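Beta-glycosidase (Bacteroides caccae, PDB 6T2R) is an endo-acting O-glycanase of glycoside hydrolase family 16 that probably helps human gut bacteria to initiate the breakdown of mucin. Local coordinates at residues 34-38 with 255-259; 187-191 with 201-205. All coordinates share one frame; numbering follows the deposited sequence.

In the fold
Both contacts are antiparallel pairings within the beta-sandwich scaffold of the family 16 glycosidases, and strand 108-116 lies between them, bonded to strand 251-263 of contact 1 and to strand 187-195 of contact 2. Contact 1 joins residues far apart in sequence and is only partly buried: a charged pair lies on one face, whereas Phe-37 and valines pack on the other. Contact 2 is local, the two arms of a beta hairpin, and is mostly buried, although Asn-204 at its margin is exposed; there side-chain amides and a water extend the pairing. The contacts meet directly, Asp-256 packing on Phe-187 and the Trp-257 indole on Val-189.

Contact 1. Residues 34-38 with 255-259; sequences EDNFD and VDWVR
Phe-37 sets the edge of its ring against a classic beta bulge, in which Asp-256 and Trp-257 of strand 251-263 both face Arg-113. The carbonyl oxygen of Asp-256 lies near the ring plane, 3.6 Å from CD2 of Phe-37. Further round the ring, CE2 of Phe-37 packs on CG1 of Val-255 at 3.5 Å, and CZ of Phe-37 reaches CG2 of Val-258 at 4.0 Å. The ring arrives here through a turn: strand 29-35 has ended, and the backbone of Phe-37 takes a positive phi of 52°. An Asx turn holds this bend, with OD1 of Asp-35 accepting from N of Phe-37 at 2.9 Å while OD2 of Asp-35 is bonded to Trp-47. Just before it, Asp-35 and Val-258 exchange two backbone hydrogen bonds as an antiparallel hydrogen-bonded pair.

On the face that bears Glu-34 and Arg-259, polar groups gather beside the indole of Trp-257. One face of this ring receives Arg-259, whose NE lies 3.6 Å above the indole plane. Glu-34 runs alongside Arg-259, pointing the same way, but OE1 of Glu-34 and NE of Arg-259 form only a long salt bridge of 3.9 Å. The same OE1 takes a weak hydrogen bond from Asn-36 ND2. The Asn-36 amide stands almost upright to the indole, the planes 83° apart, with OD1 of Asn-36 3.4 Å from CB of Trp-257.

In the fold, strand 251-263 bonds to strands 29-35, 74-81 and 108-116. OD2 of Asp-256 forms a salt bridge with Arg-113 of strand 108-116, and Val-255 and Val-258 pack against strand 228-233.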
ATOM      1  N   GLU A  34      -3.864 -14.512  -5.516  1.00 26.45           N
ATOM      2  CA  GLU A  34      -3.685 -14.317  -4.076  1.00 28.98           C
ATOM      3  C   GLU A  34      -2.261 -14.708  -3.658  1.00 29.06           C
ATOM      4  O   GLU A  34      -1.613 -15.509  -4.314  1.00 27.05           O
ATOM      5  CB  GLU A  34      -4.771 -15.080  -3.315  1.00 34.16           C
ATOM      6  CG  GLU A  34      -4.556 -16.586  -3.236  1.00 35.38           C
ATOM      7  CD  GLU A  34      -5.687 -17.320  -2.535  1.00 36.11           C
ATOM      8  OE1 GLU A  34      -6.262 -16.779  -1.572  1.00 39.89           O
ATOM      9  OE2 GLU A  34      -6.017 -18.404  -2.993  1.00 46.14           O
ATOM     10  N   ASP A  35      -1.825 -14.151  -2.545  1.00 29.97           N
ATOM     11  CA  ASP A  35      -0.635 -14.626  -1.816  1.00 31.58           C
ATOM     12  C   ASP A  35      -1.011 -14.786  -0.336  1.00 32.22           C
ATOM     13  O   ASP A  35      -1.389 -13.776   0.277  1.00 30.95           O
ATOM     14  CB  ASP A  35       0.517 -13.662  -2.055  1.00 29.72           C
ATOM     15  CG  ASP A  35       1.836 -14.254  -1.621  1.00 30.13           C
ATOM     16  OD1 ASP A  35       1.773 -15.202  -0.828  1.00 29.11           O
ATOM     17  OD2 ASP A  35       2.906 -13.754  -2.090  1.00 28.99           O
ATOM     18  N   ASN A  36      -0.889 -16.008   0.211  1.00 34.36           N
ATOM     19  CA  ASN A  36      -1.160 -16.324   1.640  1.00 32.94           C
ATOM     20  C   ASN A  36       0.124 -16.393   2.458  1.00 33.99           C
ATOM     21  O   ASN A  36       0.028 -16.804   3.642  1.00 32.72           O
ATOM     22  CB  ASN A  36      -1.926 -17.630   1.810  1.00 36.13           C
ATOM     23  CG  ASN A  36      -3.380 -17.402   1.485  1.00 37.09           C
ATOM     24  OD1 ASN A  36      -4.033 -16.556   2.098  1.00 36.06           O
ATOM     25  ND2 ASN A  36      -3.861 -18.100   0.476  1.00 34.02           N
ATOM     26  N   PHE A  37       1.259 -16.000   1.868  1.00 33.86           N
ATOM     27  CA  PHE A  37       2.583 -15.975   2.554  1.00 38.06           C
ATOM     28  C   PHE A  37       2.874 -17.350   3.201  1.00 38.79           C
ATOM     29  O   PHE A  37       3.182 -17.438   4.388  1.00 38.14           O
ATOM     30  CB  PHE A  37       2.589 -14.797   3.532  1.00 35.65           C
ATOM     31  CG  PHE A  37       2.420 -13.475   2.830  1.00 37.03           C
ATOM     32  CD1 PHE A  37       3.329 -13.063   1.877  1.00 34.90           C
ATOM     33  CD2 PHE A  37       1.323 -12.671   3.088  1.00 38.33           C
ATOM     34  CE1 PHE A  37       3.143 -11.870   1.193  1.00 39.83           C
ATOM     35  CE2 PHE A  37       1.149 -11.471   2.420  1.00 39.30           C
ATOM     36  CZ  PHE A  37       2.056 -11.073   1.465  1.00 36.59           C
ATOM     37  N   ASP A  38       2.771 -18.405   2.405  1.00 41.14           N
ATOM     38  CA  ASP A  38       2.900 -19.807   2.868  1.00 48.88           C
ATOM     39  C   ASP A  38       4.356 -20.237   3.052  1.00 52.10           C
ATOM     40  O   ASP A  38       4.582 -21.053   3.949  1.00 62.38           O
ATOM     41  CB  ASP A  38       2.297 -20.756   1.851  1.00 45.33           C
ATOM     42  CG  ASP A  38       0.801 -20.680   1.848  1.00 40.94           C
ATOM     43  OD1 ASP A  38       0.214 -20.341   2.913  1.00 40.29           O
ATOM     44  OD2 ASP A  38       0.252 -20.949   0.785  1.00 44.02           O
ATOM     45  N   VAL A 255       1.145  -9.408   7.991  1.00 28.59           N
ATOM     46  CA  VAL A 255       0.298  -9.516   6.783  1.00 29.86           C
ATOM     47  C   VAL A 255      -0.097 -10.978   6.587  1.00 32.15           C
ATOM     48  O   VAL A 255       0.777 -11.830   6.307  1.00 31.10           O
ATOM     49  CB  VAL A 255       1.024  -8.931   5.572  1.00 29.74           C
ATOM     50  CG1 VAL A 255       0.095  -8.803   4.385  1.00 27.97           C
ATOM     51  CG2 VAL A 255       1.664  -7.592   5.923  1.00 29.10           C
ATOM     52  N   ASP A 256      -1.400 -11.208   6.693  1.00 32.02           N
ATOM     53  CA  ASP A 256      -2.057 -12.515   6.479  1.00 31.71           C
ATOM     54  C   ASP A 256      -2.089 -12.835   4.986  1.00 28.55           C
ATOM     55  O   ASP A 256      -1.710 -13.984   4.627  1.00 27.65           O
ATOM     56  CB  ASP A 256      -3.445 -12.474   7.110  1.00 33.43           C
ATOM     57  CG  ASP A 256      -4.125 -13.819   7.243  1.00 33.60           C
ATOM     58  OD1 ASP A 256      -3.461 -14.849   7.010  1.00 35.64           O
ATOM     59  OD2 ASP A 256      -5.321 -13.804   7.560  1.00 33.55           O
ATOM     60  N   TRP A 257      -2.553 -11.897   4.137  1.00 29.38           N
ATOM     61  CA  TRP A 257      -2.689 -12.174   2.675  1.00 28.14           C
ATOM     62  C   TRP A 257      -2.903 -10.909   1.845  1.00 25.56           C
ATOM     63  O   TRP A 257      -3.288  -9.851   2.381  1.00 23.30           O
ATOM     64  CB  TRP A 257      -3.798 -13.213   2.339  1.00 28.26           C
ATOM     65  CG  TRP A 257      -5.146 -13.007   2.984  1.00 30.05           C
ATOM     66  CD1 TRP A 257      -5.676 -13.767   3.997  1.00 32.28           C
ATOM     67  CD2 TRP A 257      -6.173 -12.041   2.658  1.00 30.27           C
ATOM     68  NE1 TRP A 257      -6.917 -13.305   4.346  1.00 30.02           N
ATOM     69  CE2 TRP A 257      -7.258 -12.267   3.533  1.00 28.63           C
ATOM     70  CE3 TRP A 257      -6.277 -10.984   1.742  1.00 29.09           C
ATOM     71  CZ2 TRP A 257      -8.416 -11.489   3.519  1.00 30.93           C
ATOM     72  CZ3 TRP A 257      -7.413 -10.201   1.739  1.00 30.67           C
ATOM     73  CH2 TRP A 257      -8.482 -10.471   2.588  1.00 29.31           C
ATOM     74  N   VAL A 258      -2.709 -11.080   0.538  1.00 26.68           N
ATOM     75  CA  VAL A 258      -3.098 -10.110  -0.509  1.00 26.24           C
ATOM     76  C   VAL A 258      -4.040 -10.848  -1.425  1.00 26.93           C
ATOM     77  O   VAL A 258      -3.665 -11.956  -1.842  1.00 26.97           O
ATOM     78  CB  VAL A 258      -1.891  -9.597  -1.301  1.00 25.55           C
ATOM     79  CG1 VAL A 258      -2.313  -8.582  -2.349  1.00 25.95           C
ATOM     80  CG2 VAL A 258      -0.836  -9.021  -0.376  1.00 28.20           C
ATOM     81  N   ARG A 259      -5.175 -10.233  -1.761  1.00 26.90           N
ATOM     82  CA  ARG A 259      -6.118 -10.825  -2.750  1.00 26.86           C
ATOM     83  C   ARG A 259      -6.437  -9.790  -3.813  1.00 26.93           C
ATOM     84  O   ARG A 259      -6.580  -8.615  -3.500  1.00 25.92           O
ATOM     85  CB  ARG A 259      -7.390 -11.386  -2.107  1.00 27.43           C
ATOM     86  CG  ARG A 259      -7.134 -12.642  -1.284  1.00 26.21           C
ATOM     87  CD  ARG A 259      -8.298 -12.865  -0.336  1.00 31.09           C
ATOM     88  NE  ARG A 259      -8.149 -14.077   0.449  1.00 31.90           N
ATOM     89  CZ  ARG A 259      -8.978 -14.422   1.408  1.00 30.90           C
ATOM     90  NH1 ARG A 259     -10.034 -13.682   1.677  1.00 33.35           N
ATOM     91  NH2 ARG A 259      -8.766 -15.509   2.098  1.00 29.43           N
TER

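Contact 2. Residues 187-191 with 201-205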
ATOM      1  N   PHE A 187      -6.695  -7.907  13.058  1.00 30.38           N
ATOM      2  CA  PHE A 187      -6.563  -7.891  11.589  1.00 33.05           C
ATOM      3  C   PHE A 187      -7.694  -7.027  11.026  1.00 35.60           C
ATOM      4  O   PHE A 187      -8.834  -7.060  11.527  1.00 38.10           O
ATOM      5  CB  PHE A 187      -6.615  -9.291  10.977  1.00 31.68           C
ATOM      6  CG  PHE A 187      -5.344 -10.084  11.144  1.00 35.71           C
ATOM      7  CD1 PHE A 187      -4.280  -9.911  10.260  1.00 33.31           C
ATOM      8  CD2 PHE A 187      -5.218 -11.029  12.151  1.00 29.85           C
ATOM      9  CE1 PHE A 187      -3.100 -10.617  10.420  1.00 34.45           C
ATOM     10  CE2 PHE A 187      -4.045 -11.748  12.284  1.00 30.54           C
ATOM     11  CZ  PHE A 187      -2.980 -11.526  11.444  1.00 30.75           C
ATOM     12  N   ASN A 188      -7.381  -6.261   9.988  1.00 31.18           N
ATOM     13  CA  ASN A 188      -8.385  -5.488   9.236  1.00 28.42           C
ATOM     14  C   ASN A 188      -8.072  -5.733   7.771  1.00 29.40           C
ATOM     15  O   ASN A 188      -6.900  -6.024   7.446  1.00 28.68           O
ATOM     16  CB  ASN A 188      -8.319  -4.027   9.624  1.00 28.70           C
ATOM     17  CG  ASN A 188      -8.592  -3.781  11.095  1.00 29.18           C
ATOM     18  OD1 ASN A 188      -9.733  -3.592  11.471  1.00 30.68           O
ATOM     19  ND2 ASN A 188      -7.550  -3.695  11.918  1.00 29.88           N
ATOM     20  N   VAL A 189      -9.065  -5.599   6.914  1.00 26.88           N
ATOM     21  CA  VAL A 189      -8.892  -5.770   5.442  1.00 28.52           C
ATOM     22  C   VAL A 189      -8.942  -4.393   4.760  1.00 28.78           C
ATOM     23  O   VAL A 189     -10.031  -3.799   4.722  1.00 30.08           O
ATOM     24  CB  VAL A 189      -9.958  -6.710   4.868  1.00 28.98           C
ATOM     25  CG1 VAL A 189      -9.743  -6.925   3.366  1.00 30.79           C
ATOM     26  CG2 VAL A 189      -9.962  -8.045   5.617  1.00 30.62           C
ATOM     27  N   TYR A 190      -7.810  -3.939   4.220  1.00 26.63           N
ATOM     28  CA  TYR A 190      -7.666  -2.666   3.472  1.00 25.67           C
ATOM     29  C   TYR A 190      -7.836  -2.948   1.988  1.00 25.45           C
ATOM     30  O   TYR A 190      -7.150  -3.856   1.466  1.00 26.24           O
ATOM     31  CB  TYR A 190      -6.339  -2.003   3.858  1.00 25.25           C
ATOM     32  CG  TYR A 190      -6.191  -1.847   5.356  1.00 26.02           C
ATOM     33  CD1 TYR A 190      -6.817  -0.810   6.020  1.00 24.31           C
ATOM     34  CD2 TYR A 190      -5.505  -2.784   6.119  1.00 25.25           C
ATOM     35  CE1 TYR A 190      -6.724  -0.673   7.392  1.00 24.13           C
ATOM     36  CE2 TYR A 190      -5.397  -2.669   7.493  1.00 22.89           C
ATOM     37  CZ  TYR A 190      -6.000  -1.599   8.128  1.00 25.51           C
ATOM     38  OH  TYR A 190      -5.893  -1.454   9.483  1.00 24.49           O
ATOM     39  N   GLY A 191      -8.744  -2.213   1.342  1.00 23.92           N
ATOM     40  CA  GLY A 191      -9.106  -2.443  -0.067  1.00 23.76           C
ATOM     41  C   GLY A 191      -9.338  -1.161  -0.868  1.00 22.75           C
ATOM     42  O   GLY A 191      -9.693  -0.100  -0.285  1.00 20.91           O
ATOM     43  N   PHE A 201     -12.587   3.096  -1.907  1.00 25.69           N
ATOM     44  CA  PHE A 201     -11.752   2.619  -0.774  1.00 25.91           C
ATOM     45  C   PHE A 201     -12.635   1.962   0.277  1.00 26.09           C
ATOM     46  O   PHE A 201     -13.692   2.505   0.584  1.00 26.16           O
ATOM     47  CB  PHE A 201     -10.972   3.782  -0.174  1.00 26.50           C
ATOM     48  CG  PHE A 201      -9.888   4.310  -1.083  1.00 25.59           C
ATOM     49  CD1 PHE A 201      -8.606   3.764  -1.082  1.00 27.52           C
ATOM     50  CD2 PHE A 201     -10.148   5.356  -1.943  1.00 24.70           C
ATOM     51  CE1 PHE A 201      -7.613   4.255  -1.926  1.00 25.01           C
ATOM     52  CE2 PHE A 201      -9.156   5.853  -2.778  1.00 23.79           C
ATOM     53  CZ  PHE A 201      -7.892   5.320  -2.762  1.00 24.04           C
ATOM     54  N   HIS A 202     -12.196   0.821   0.787  1.00 25.45           N
ATOM     55  CA  HIS A 202     -12.914   0.017   1.795  1.00 27.71           C
ATOM     56  C   HIS A 202     -11.921  -0.335   2.888  1.00 29.12           C
ATOM     57  O   HIS A 202     -10.736  -0.519   2.580  1.00 27.77           O
ATOM     58  CB  HIS A 202     -13.522  -1.263   1.193  1.00 27.51           C
ATOM     59  CG  HIS A 202     -14.568  -1.016   0.164  1.00 29.62           C
ATOM     60  ND1 HIS A 202     -14.290  -1.047  -1.189  1.00 34.45           N
ATOM     61  CD2 HIS A 202     -15.880  -0.692   0.286  1.00 30.41           C
ATOM     62  CE1 HIS A 202     -15.406  -0.793  -1.859  1.00 39.16           C
ATOM     63  NE2 HIS A 202     -16.401  -0.550  -0.966  1.00 29.28           N
ATOM     64  N   VAL A 203     -12.422  -0.353   4.117  1.00 29.34           N
ATOM     65  CA  VAL A 203     -11.815  -1.049   5.281  1.00 29.17           C
ATOM     66  C   VAL A 203     -12.867  -2.045   5.801  1.00 29.78           C
ATOM     67  O   VAL A 203     -14.024  -1.611   6.019  1.00 27.55           O
ATOM     68  CB  VAL A 203     -11.381  -0.019   6.339  1.00 26.03           C
ATOM     69  CG1 VAL A 203     -10.873  -0.691   7.578  1.00 25.89           C
ATOM     70  CG2 VAL A 203     -10.328   0.927   5.787  1.00 28.07           C
ATOM     71  N   ASN A 204     -12.488  -3.324   5.932  1.00 29.54           N
ATOM     72  CA  ASN A 204     -13.377  -4.460   6.299  1.00 31.80           C
ATOM     73  C   ASN A 204     -14.670  -4.439   5.476  1.00 31.41           C
ATOM     74  O   ASN A 204     -15.691  -4.721   6.040  1.00 33.37           O
ATOM     75  CB  ASN A 204     -13.645  -4.423   7.811  1.00 30.64           C
ATOM     76  CG  ASN A 204     -12.341  -4.428   8.580  1.00 31.52           C
ATOM     77  OD1 ASN A 204     -11.419  -5.136   8.193  1.00 29.12           O
ATOM     78  ND2 ASN A 204     -12.219  -3.618   9.617  1.00 25.72           N
ATOM     79  N   GLY A 205     -14.663  -4.065   4.201  1.00 32.26           N
ATOM     80  CA  GLY A 205     -15.910  -4.113   3.408  1.00 31.06           C
ATOM     81  C   GLY A 205     -16.828  -2.907   3.601  1.00 31.02           C
ATOM     82  O   GLY A 205     -17.724  -2.746   2.784  1.00 36.35           O
TER
HETATM   83  O   HOH W   1     -12.041  -3.745   2.883  1.00 25.66           O
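Asn-188 and Asn-204 join their side-chain amides at the end of a beta hairpin formed by strands 187-195 and 198-203. Along Asn-188, CB lies 3.6 Å from OD1 of Asn-204, and CG of Asn-188 comes within 3.9 Å of ND2 of Asn-204. At the tip, OD1 of Asn-188 accepts from ND2 of Asn-204 at 3.1 Å, the donor lying in the carbonyl plane on a lone pair. The other tip atom, ND2 of Asn-188, donates to the backbone oxygen of Asn-183, so both ends of this buried amide are satisfied and its rotation is fixed. CG of Asn-188 sits beside its own backbone N (chi1 -60°), which brings OD1 to the N-H of Asn-204, the two side chains crossing obliquely with their amide planes 32° apart.

Asn-204 comes where strand 198-203 has ended, and its backbone turns to positive phi. Its side chain takes over part of the strand pairing: OD1 of Asn-204, standing in for a backbone carbonyl, accepts from N of Val-189 at 2.7 Å, the donor tilted 26° from the carbonyl plane. In return, N of Asn-204 donates to O of Val-189 at 2.8 Å. Further along, Gly-191 and His-202 form an antiparallel hydrogen-bonded pair, the N-H of His-202 reaching O of Gly-191 from above its carbonyl plane. Their carbonyl oxygens both accept from Gln-158 NE2, the bond to Gly-191 O being weak.

Between these pairs, Tyr-190 and Val-203 lie side by side on the face toward Val-156, Gln-158 and Ile-182, with CD1 of Tyr-190 3.9 Å from CG2 of Val-203. On Val-189 O a second bond comes from a water at 2.7 Å, and the oxygen of that water accepts from N of Gly-205 at 3.0 Å.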